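Local coordinates for protein SidF, inhibitor of growth family, member 3 (PDB 4FYE) that probably removes a phosphate from phosphoinositide lipids, as a phosphatase from the bacterium Legionella pneumophila, at residues L596-Q608 / N663-Y675. The protein carries 1 engineered substitution. Sequence-based numbering, arbitrary orientation.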
loop_
_atom_site.group_PDB
_atom_site.type_symbol
_atom_site.label_atom_id
_atom_site.label_comp_id
_atom_site.label_asym_id
_atom_site.label_seq_id
_atom_site.Cartn_x
_atom_site.Cartn_y
_atom_site.Cartn_z
ATOM N N LEU A 596 3.715 -25.561 10.243
ATOM C CA LEU A 596 5.034 -25.428 10.860
ATOM C C LEU A 596 5.731 -24.118 10.491
ATOM O O LEU A 596 6.545 -23.596 11.259
ATOM C CB LEU A 596 5.906 -26.628 10.499
ATOM C CG LEU A 596 5.677 -27.884 11.360
ATOM C CD1 LEU A 596 4.204 -28.153 11.596
ATOM C CD2 LEU A 596 6.348 -29.114 10.775
ATOM N N GLN A 597 5.389 -23.604 9.317
ATOM C CA GLN A 597 5.948 -22.369 8.787
ATOM C C GLN A 597 5.205 -21.202 9.384
ATOM O O GLN A 597 5.822 -20.238 9.838
ATOM C CB GLN A 597 5.830 -22.345 7.265
ATOM C CG GLN A 597 6.544 -23.512 6.579
ATOM C CD GLN A 597 6.184 -23.627 5.110
ATOM O OE1 GLN A 597 5.039 -23.368 4.721
ATOM N NE2 GLN A 597 7.168 -23.993 4.272
ATOM N N HIS A 598 3.878 -21.301 9.396
ATOM C CA HIS A 598 3.068 -20.303 10.070
ATOM C C HIS A 598 3.528 -20.124 11.471
ATOM O O HIS A 598 3.807 -19.005 11.872
ATOM C CB HIS A 598 1.588 -20.656 10.081
ATOM C CG HIS A 598 0.741 -19.690 10.912
ATOM N ND1 HIS A 598 0.552 -18.389 10.557
ATOM C CD2 HIS A 598 0.049 -19.879 12.121
ATOM C CE1 HIS A 598 -0.232 -17.789 11.484
ATOM N NE2 HIS A 598 -0.528 -18.699 12.444
ATOM N N PHE A 599 3.630 -21.202 12.240
ATOM C CA PHE A 599 4.034 -21.045 13.654
ATOM C C PHE A 599 5.401 -20.364 13.810
ATOM O O PHE A 599 5.581 -19.388 14.560
ATOM C CB PHE A 599 4.046 -22.394 14.403
ATOM C CG PHE A 599 4.363 -22.269 15.873
ATOM C CD1 PHE A 599 5.682 -22.194 16.317
ATOM C CD2 PHE A 599 3.346 -22.235 16.824
ATOM C CE1 PHE A 599 5.988 -22.093 17.671
ATOM C CE2 PHE A 599 3.642 -22.131 18.184
ATOM C CZ PHE A 599 4.962 -22.056 18.604
ATOM N N TYR A 600 6.378 -20.911 13.117
ATOM C CA TYR A 600 7.715 -20.403 13.206
ATOM C C TYR A 600 7.877 -18.967 12.672
ATOM O O TYR A 600 8.670 -18.177 13.201
ATOM C CB TYR A 600 8.618 -21.300 12.399
ATOM C CG TYR A 600 10.002 -20.804 12.433
ATOM C CD1 TYR A 600 10.446 -19.834 11.514
ATOM C CD2 TYR A 600 10.866 -21.228 13.435
ATOM C CE1 TYR A 600 11.742 -19.345 11.580
ATOM C CE2 TYR A 600 12.159 -20.751 13.520
ATOM C CZ TYR A 600 12.594 -19.819 12.590
ATOM O OH TYR A 600 13.880 -19.365 12.701
ATOM N N ASN A 601 7.180 -18.640 11.591
ATOM C CA ASN A 601 7.402 -17.342 10.989
ATOM C C ASN A 601 6.819 -16.228 11.842
ATOM O O ASN A 601 7.475 -15.210 12.032
ATOM C CB ASN A 601 6.963 -17.317 9.513
ATOM C CG ASN A 601 8.013 -17.932 8.596
ATOM O OD1 ASN A 601 9.244 -17.906 8.882
ATOM N ND2 ASN A 601 7.559 -18.484 7.490
ATOM N N SER A 602 5.611 -16.462 12.370
ATOM C CA SER A 602 4.987 -15.666 13.405
ATOM C C SER A 602 5.966 -15.386 14.506
ATOM O O SER A 602 6.205 -14.235 14.831
ATOM C CB SER A 602 3.848 -16.453 14.020
ATOM O OG SER A 602 2.731 -16.514 13.156
ATOM N N CYS A 603 6.546 -16.425 15.095
ATOM C CA CYS A 603 7.513 -16.199 16.152
ATOM C C CYS A 603 8.718 -15.400 15.664
ATOM O O CYS A 603 9.182 -14.476 16.353
ATOM C CB CYS A 603 7.991 -17.524 16.732
ATOM S SG CYS A 603 6.626 -18.411 17.461
ATOM N N ALA A 604 9.212 -15.723 14.467
ATOM C CA ALA A 604 10.434 -15.083 14.006
ATOM C C ALA A 604 10.162 -13.637 13.751
ATOM O O ALA A 604 10.948 -12.818 14.181
ATOM C CB ALA A 604 11.042 -15.762 12.791
ATOM N N TYR A 605 9.043 -13.306 13.112
ATOM C CA TYR A 605 8.743 -11.890 12.848
ATOM C C TYR A 605 8.591 -11.112 14.142
ATOM O O TYR A 605 9.188 -10.057 14.320
ATOM C CB TYR A 605 7.511 -11.711 11.972
ATOM C CG TYR A 605 7.742 -12.144 10.525
ATOM C CD1 TYR A 605 8.851 -11.679 9.795
ATOM C CD2 TYR A 605 6.830 -12.982 9.874
ATOM C CE1 TYR A 605 9.039 -12.069 8.481
ATOM C CE2 TYR A 605 7.009 -13.409 8.564
ATOM C CZ TYR A 605 8.106 -12.963 7.876
ATOM O OH TYR A 605 8.266 -13.371 6.586
ATOM N N LEU A 606 7.839 -11.653 15.091
ATOM C CA LEU A 606 7.668 -10.921 16.334
ATOM C C LEU A 606 9.012 -10.662 17.056
ATOM O O LEU A 606 9.353 -9.537 17.390
ATOM C CB LEU A 606 6.753 -11.693 17.249
ATOM C CG LEU A 606 5.843 -10.899 18.200
ATOM C CD1 LEU A 606 5.785 -11.666 19.530
ATOM C CD2 LEU A 606 6.177 -9.416 18.397
ATOM N N THR A 607 9.786 -11.696 17.309
ATOM C CA THR A 607 10.957 -11.466 18.136
ATOM C C THR A 607 11.936 -10.500 17.496
ATOM O O THR A 607 12.655 -9.798 18.176
ATOM C CB THR A 607 11.666 -12.772 18.454
ATOM O OG1 THR A 607 12.003 -13.410 17.223
ATOM C CG2 THR A 607 10.742 -13.652 19.208
ATOM N N GLN A 608 11.939 -10.435 16.184
ATOM C CA GLN A 608 12.867 -9.553 15.519
ATOM C C GLN A 608 12.393 -8.141 15.602
ATOM O O GLN A 608 13.212 -7.234 15.672
ATOM C CB GLN A 608 13.039 -9.936 14.073
ATOM C CG GLN A 608 13.501 -11.353 13.903
ATOM C CD GLN A 608 14.945 -11.519 14.282
ATOM O OE1 GLN A 608 15.802 -10.790 13.766
ATOM N NE2 GLN A 608 15.235 -12.488 15.186
ATOM N N ASN A 663 10.812 -9.555 0.696
ATOM C CA ASN A 663 11.032 -10.475 1.761
ATOM C C ASN A 663 10.094 -11.633 1.657
ATOM O O ASN A 663 10.481 -12.765 1.984
ATOM C CB ASN A 663 10.867 -9.815 3.139
ATOM C CG ASN A 663 10.914 -10.836 4.239
ATOM O OD1 ASN A 663 11.993 -11.256 4.667
ATOM N ND2 ASN A 663 9.751 -11.326 4.629
ATOM N N ALA A 664 8.855 -11.369 1.230
ATOM C CA ALA A 664 7.896 -12.489 0.984
ATOM C C ALA A 664 8.413 -13.477 -0.103
ATOM O O ALA A 664 8.326 -14.728 0.048
ATOM C CB ALA A 664 6.545 -11.923 0.564
ATOM N N LEU A 665 8.950 -12.926 -1.203
ATOM C CA LEU A 665 9.411 -13.783 -2.270
ATOM C C LEU A 665 10.687 -14.554 -1.870
ATOM O O LEU A 665 10.843 -15.724 -2.140
ATOM C CB LEU A 665 9.625 -12.979 -3.516
ATOM C CG LEU A 665 8.333 -12.578 -4.245
ATOM C CD1 LEU A 665 8.797 -11.574 -5.258
ATOM C CD2 LEU A 665 7.622 -13.751 -4.959
ATOM N N TRP A 666 11.605 -13.884 -1.223
ATOM C CA TRP A 666 12.793 -14.536 -0.820
ATOM C C TRP A 666 12.462 -15.711 0.097
ATOM O O TRP A 666 12.990 -16.802 -0.049
ATOM C CB TRP A 666 13.675 -13.512 -0.117
ATOM C CG TRP A 666 14.922 -14.147 0.382
ATOM C CD1 TRP A 666 15.189 -14.627 1.660
ATOM C CD2 TRP A 666 16.087 -14.441 -0.403
ATOM N NE1 TRP A 666 16.436 -15.144 1.738
ATOM C CE2 TRP A 666 17.022 -15.128 0.504
ATOM C CE3 TRP A 666 16.410 -14.306 -1.746
ATOM C CZ2 TRP A 666 18.276 -15.588 0.070
ATOM C CZ3 TRP A 666 17.657 -14.781 -2.179
ATOM C CH2 TRP A 666 18.574 -15.393 -1.292
ATOM N N THR A 667 11.550 -15.525 1.031
ATOM C CA THR A 667 11.275 -16.554 2.044
ATOM C C THR A 667 10.482 -17.684 1.469
ATOM O O THR A 667 10.756 -18.855 1.733
ATOM C CB THR A 667 10.492 -15.930 3.200
ATOM O OG1 THR A 667 11.231 -14.778 3.642
ATOM C CG2 THR A 667 10.340 -16.897 4.353
ATOM N N ALA A 668 9.482 -17.359 0.666
ATOM C CA ALA A 668 8.725 -18.437 0.052
ATOM C C ALA A 668 9.572 -19.368 -0.825
ATOM O O ALA A 668 9.246 -20.541 -0.939
ATOM C CB ALA A 668 7.555 -17.884 -0.718
ATOM N N MET A 669 10.647 -18.874 -1.442
ATOM C CA MET A 669 11.445 -19.729 -2.313
ATOM C C MET A 669 12.653 -20.466 -1.637
ATOM O O MET A 669 13.499 -21.086 -2.329
ATOM C CB MET A 669 11.911 -18.898 -3.468
ATOM C CG MET A 669 10.761 -18.230 -4.207
ATOM S SD MET A 669 11.524 -17.284 -5.542
ATOM C CE MET A 669 12.494 -18.573 -6.348
ATOM N N SER A 670 12.741 -20.348 -0.308
ATOM C CA SER A 670 13.656 -21.115 0.536
ATOM C C SER A 670 13.341 -22.609 0.507
ATOM O O SER A 670 12.210 -22.995 0.206
ATOM C CB SER A 670 13.499 -20.687 1.993
ATOM O OG SER A 670 13.939 -19.366 2.145
ATOM N N GLU A 671 14.336 -23.425 0.878
ATOM C CA GLU A 671 14.153 -24.880 1.137
ATOM C C GLU A 671 13.050 -25.109 2.154
ATOM O O GLU A 671 12.294 -26.065 2.067
ATOM C CB GLU A 671 15.452 -25.528 1.661
ATOM C CG GLU A 671 16.660 -25.460 0.721
ATOM C CD GLU A 671 16.312 -25.727 -0.754
ATOM O OE1 GLU A 671 16.822 -26.716 -1.339
ATOM O OE2 GLU A 671 15.532 -24.942 -1.350
ATOM N N ASP A 672 12.979 -24.189 3.103
ATOM C CA ASP A 672 12.174 -24.281 4.313
ATOM C C ASP A 672 10.816 -23.625 4.229
ATOM O O ASP A 672 9.896 -24.048 4.906
ATOM C CB ASP A 672 12.916 -23.501 5.395
ATOM C CG ASP A 672 13.694 -24.372 6.271
ATOM O OD1 ASP A 672 13.318 -25.546 6.264
ATOM O OD2 ASP A 672 14.656 -23.930 6.953
ATOM N N GLY A 673 10.713 -22.546 3.443
ATOM C CA GLY A 673 9.661 -21.557 3.649
ATOM C C GLY A 673 9.896 -20.727 4.921
ATOM O O GLY A 673 9.011 -20.015 5.367
ATOM N N LEU A 674 11.076 -20.805 5.518
ATOM C CA LEU A 674 11.296 -20.181 6.826
ATOM C C LEU A 674 12.101 -18.872 6.829
ATOM O O LEU A 674 13.123 -18.715 6.133
ATOM C CB LEU A 674 11.974 -21.180 7.762
ATOM C CG LEU A 674 11.220 -22.470 8.139
ATOM C CD1 LEU A 674 12.105 -23.202 9.151
ATOM C CD2 LEU A 674 9.822 -22.237 8.706
ATOM N N TYR A 675 11.671 -17.935 7.656
ATOM C CA TYR A 675 12.259 -16.605 7.605
ATOM C C TYR A 675 13.646 -16.506 8.267
ATOM O O TYR A 675 13.746 -16.714 9.464
ATOM C CB TYR A 675 11.278 -15.606 8.203
ATOM C CG TYR A 675 11.866 -14.254 8.447
ATOM C CD1 TYR A 675 11.973 -13.323 7.391
ATOM C CD2 TYR A 675 12.307 -13.884 9.722
ATOM C CE1 TYR A 675 12.506 -12.088 7.605
ATOM C CE2 TYR A 675 12.866 -12.627 9.939
ATOM C CZ TYR A 675 12.947 -11.745 8.874
ATOM O OH TYR A 675 13.486 -10.506 9.047
#
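Side-chain amides of helix 590-614 hold the backbone of the loop that follows helix 652-668, in a largely buried helix-to-loop contact within the phosphatase domain of SidF. Asn601 carries the centre of it. Asn601 OD1 accepts from Tyr675 N (2.7 Å). Its ND2 donates to Gly673 O at 3.0 Å. This second bond is nearly straight (164°) and lies in both the carbonyl plane and the amide plane. One carboxamide thus spans Leu674, binding the residues before and after it. One turn earlier, the extended chain of Gln597 brings NE2 to within 2.8 Å of Asp672 O, giving the loop a third polar tie; Asp672 itself turns its carboxylate to Ser580 of helix 522-583.

Between these bonds, Leu674 CD2 lies 3.7 Å from Tyr600 CD1, the two side chains crossing at about a right angle. The Tyr675 ring lies along the helix, a direction set by chi1 of 169°, which places CG opposite the backbone N. Ala604 CB and Gln608 CG meet the edge of this ring, and Tyr605 CE1 sits over one face, 3.4 Å from Tyr675 CD1. The two tyrosine rings are inclined at 46°, neither parallel nor perpendicular. Beyond them, Asn663 ND2 on helix 652-668 donates to Tyr605 OH at 3.2 Å, the one hydrogen bond here that joins the two helices. Leu630 of helix 626-637 packs on both Tyr605 and Tyr675.

Because both ends of the Asn601 amide are used, donor and acceptor fix its flip, and three backbone groups of the loop, Asp672 O, Gly673 O and Tyr675 N, find partners on the helix. The loop is therefore held both by hydrogen bonds to its main chain and by the packing of the Leu674 and Tyr675 side chains.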